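Local coordinates for putative outer membrane protein (LpxR) (Salmonella typhimurium, PDB 3FID) that removes acyl chains from lipid A in the bacterial outer membrane, acting as a lipopolysaccharide-modifying deacylase, at residues S1-S6 with L39-D44. Numbering follows the deposited sequence.
Sequences SSLAIS and LGYSHD. With ZN (zinc ion), chain D; ZN (zinc ion), chain C.
S1 meets Y41, H43 and D44 through two zinc ions that share its OG as a bridge. One zinc lies 1.9 Å from S1 OG and is also bound by Y41 OH and H43 ND1. The second is chelated by S1 through OG and the terminal N, with D44 OD1 as a further ligand at 2.1 Å. S1 suits this place because its short side chain, turned beside the backbone N (chi1 -64°), forms a compact chelate with the terminal amine. With CG opposite the backbone N (chi1 175°), Y41 carries its hydroxyl to the metal, while L3 crosses it at about a right angle. On this face I5 and L39 lie side by side, their branched apolar chains packing tightly (I5 CD1 to L39 CD1, a doubtfully short 3.2 Å). The other face has small S2, A4 and S42; S2 OG is hydrogen-bonded to I208 N, S42 OG to S52 OG. G40, lacking a side chain, pairs with A4 near H54 (A4 N to G40 O, 2.9 Å). Such antiparallel bonds join neighbouring strands of the outer-membrane β-barrel. Shared coordination ties the N-terminus to the end of strand 33-44; two cations on one oxygen probably favour its alkoxide form.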
loop_
_atom_site.group_PDB
_atom_site.type_symbol
_atom_site.label_atom_id
_atom_site.label_comp_id
_atom_site.label_asym_id
_atom_site.label_seq_id
_atom_site.Cartn_x
_atom_site.Cartn_y
_atom_site.Cartn_z
ATOM N N SER A 1 15.825 14.221 4.553
ATOM C CA SER A 1 15.727 12.764 4.806
ATOM C C SER A 1 14.580 12.448 5.726
ATOM O O SER A 1 14.250 13.239 6.623
ATOM C CB SER A 1 17.007 12.229 5.428
ATOM O OG SER A 1 18.076 12.386 4.508
ATOM N N SER A 2 13.986 11.276 5.499
ATOM C CA SER A 2 12.926 10.781 6.367
ATOM C C SER A 2 13.130 9.299 6.667
ATOM O O SER A 2 13.641 8.539 5.827
ATOM C CB SER A 2 11.508 11.135 5.837
ATOM O OG SER A 2 11.127 10.472 4.620
ATOM N N LEU A 3 12.798 8.932 7.900
ATOM C CA LEU A 3 12.790 7.563 8.392
ATOM C C LEU A 3 11.329 7.311 8.831
ATOM O O LEU A 3 10.766 8.096 9.602
ATOM C CB LEU A 3 13.752 7.474 9.584
ATOM C CG LEU A 3 14.162 6.214 10.356
ATOM C CD1 LEU A 3 12.962 5.547 11.000
ATOM C CD2 LEU A 3 14.913 5.241 9.483
ATOM N N ALA A 4 10.713 6.252 8.308
ATOM C CA ALA A 4 9.283 6.053 8.534
ATOM C C ALA A 4 8.937 4.650 8.962
ATOM O O ALA A 4 9.571 3.693 8.516
ATOM C CB ALA A 4 8.484 6.421 7.267
ATOM N N ILE A 5 7.914 4.551 9.806
ATOM C CA ILE A 5 7.299 3.272 10.186
ATOM C C ILE A 5 5.847 3.368 9.734
ATOM O O ILE A 5 5.176 4.351 10.039
ATOM C CB ILE A 5 7.255 3.118 11.730
ATOM C CG1 ILE A 5 8.614 3.507 12.335
ATOM C CG2 ILE A 5 6.771 1.684 12.137
ATOM C CD1 ILE A 5 9.505 2.338 12.738
ATOM N N SER A 6 5.342 2.347 9.053
ATOM C CA SER A 6 3.935 2.390 8.658
ATOM C C SER A 6 3.248 1.063 8.988
ATOM O O SER A 6 3.799 -0.008 8.724
ATOM C CB SER A 6 3.782 2.745 7.182
ATOM O OG SER A 6 2.386 2.769 6.796
ATOM N N LEU A 39 9.105 -0.408 7.137
ATOM C CA LEU A 39 10.122 0.478 7.708
ATOM C C LEU A 39 10.941 0.962 6.535
ATOM O O LEU A 39 11.364 0.165 5.673
ATOM C CB LEU A 39 10.970 -0.284 8.741
ATOM C CG LEU A 39 12.071 0.425 9.543
ATOM C CD1 LEU A 39 11.567 1.628 10.347
ATOM C CD2 LEU A 39 12.779 -0.568 10.482
ATOM N N GLY A 40 11.121 2.275 6.440
ATOM C CA GLY A 40 11.805 2.824 5.274
ATOM C C GLY A 40 12.687 4.018 5.623
ATOM O O GLY A 40 12.492 4.675 6.635
ATOM N N TYR A 41 13.677 4.261 4.769
ATOM C CA TYR A 41 14.563 5.413 4.918
ATOM C C TYR A 41 14.735 6.066 3.564
ATOM O O TYR A 41 14.989 5.368 2.585
ATOM C CB TYR A 41 15.937 4.982 5.447
ATOM C CG TYR A 41 16.924 6.142 5.510
ATOM C CD1 TYR A 41 18.026 6.212 4.638
ATOM C CD2 TYR A 41 16.725 7.174 6.420
ATOM C CE1 TYR A 41 18.907 7.287 4.707
ATOM C CE2 TYR A 41 17.574 8.248 6.479
ATOM C CZ TYR A 41 18.669 8.292 5.636
ATOM O OH TYR A 41 19.506 9.365 5.770
ATOM N N SER A 42 14.589 7.398 3.529
ATOM C CA SER A 42 14.767 8.194 2.333
ATOM C C SER A 42 15.898 9.180 2.556
ATOM O O SER A 42 15.917 9.877 3.543
ATOM C CB SER A 42 13.498 8.987 2.043
ATOM O OG SER A 42 12.668 8.269 1.148
ATOM N N HIS A 43 16.847 9.223 1.635
ATOM C CA HIS A 43 17.936 10.187 1.749
ATOM C C HIS A 43 17.881 11.164 0.575
ATOM O O HIS A 43 17.774 10.740 -0.547
ATOM C CB HIS A 43 19.278 9.451 1.775
ATOM C CG HIS A 43 20.461 10.362 1.879
ATOM N ND1 HIS A 43 20.689 11.160 2.974
ATOM C CD2 HIS A 43 21.465 10.621 1.008
ATOM C CE1 HIS A 43 21.790 11.867 2.783
ATOM N NE2 HIS A 43 22.285 11.547 1.601
ATOM N N ASP A 44 17.937 12.469 0.854
ATOM C CA ASP A 44 17.991 13.470 -0.214
ATOM C C ASP A 44 19.398 13.578 -0.762
ATOM O O ASP A 44 20.311 13.995 -0.058
ATOM C CB ASP A 44 17.481 14.851 0.248
ATOM C CG ASP A 44 18.084 15.311 1.577
ATOM O OD1 ASP A 44 18.459 14.459 2.423
ATOM O OD2 ASP A 44 18.167 16.555 1.795
HETATM ZN ZN ZN D . 19.673 11.431 4.785
HETATM ZN ZN ZN C . 18.141 14.529 4.515
#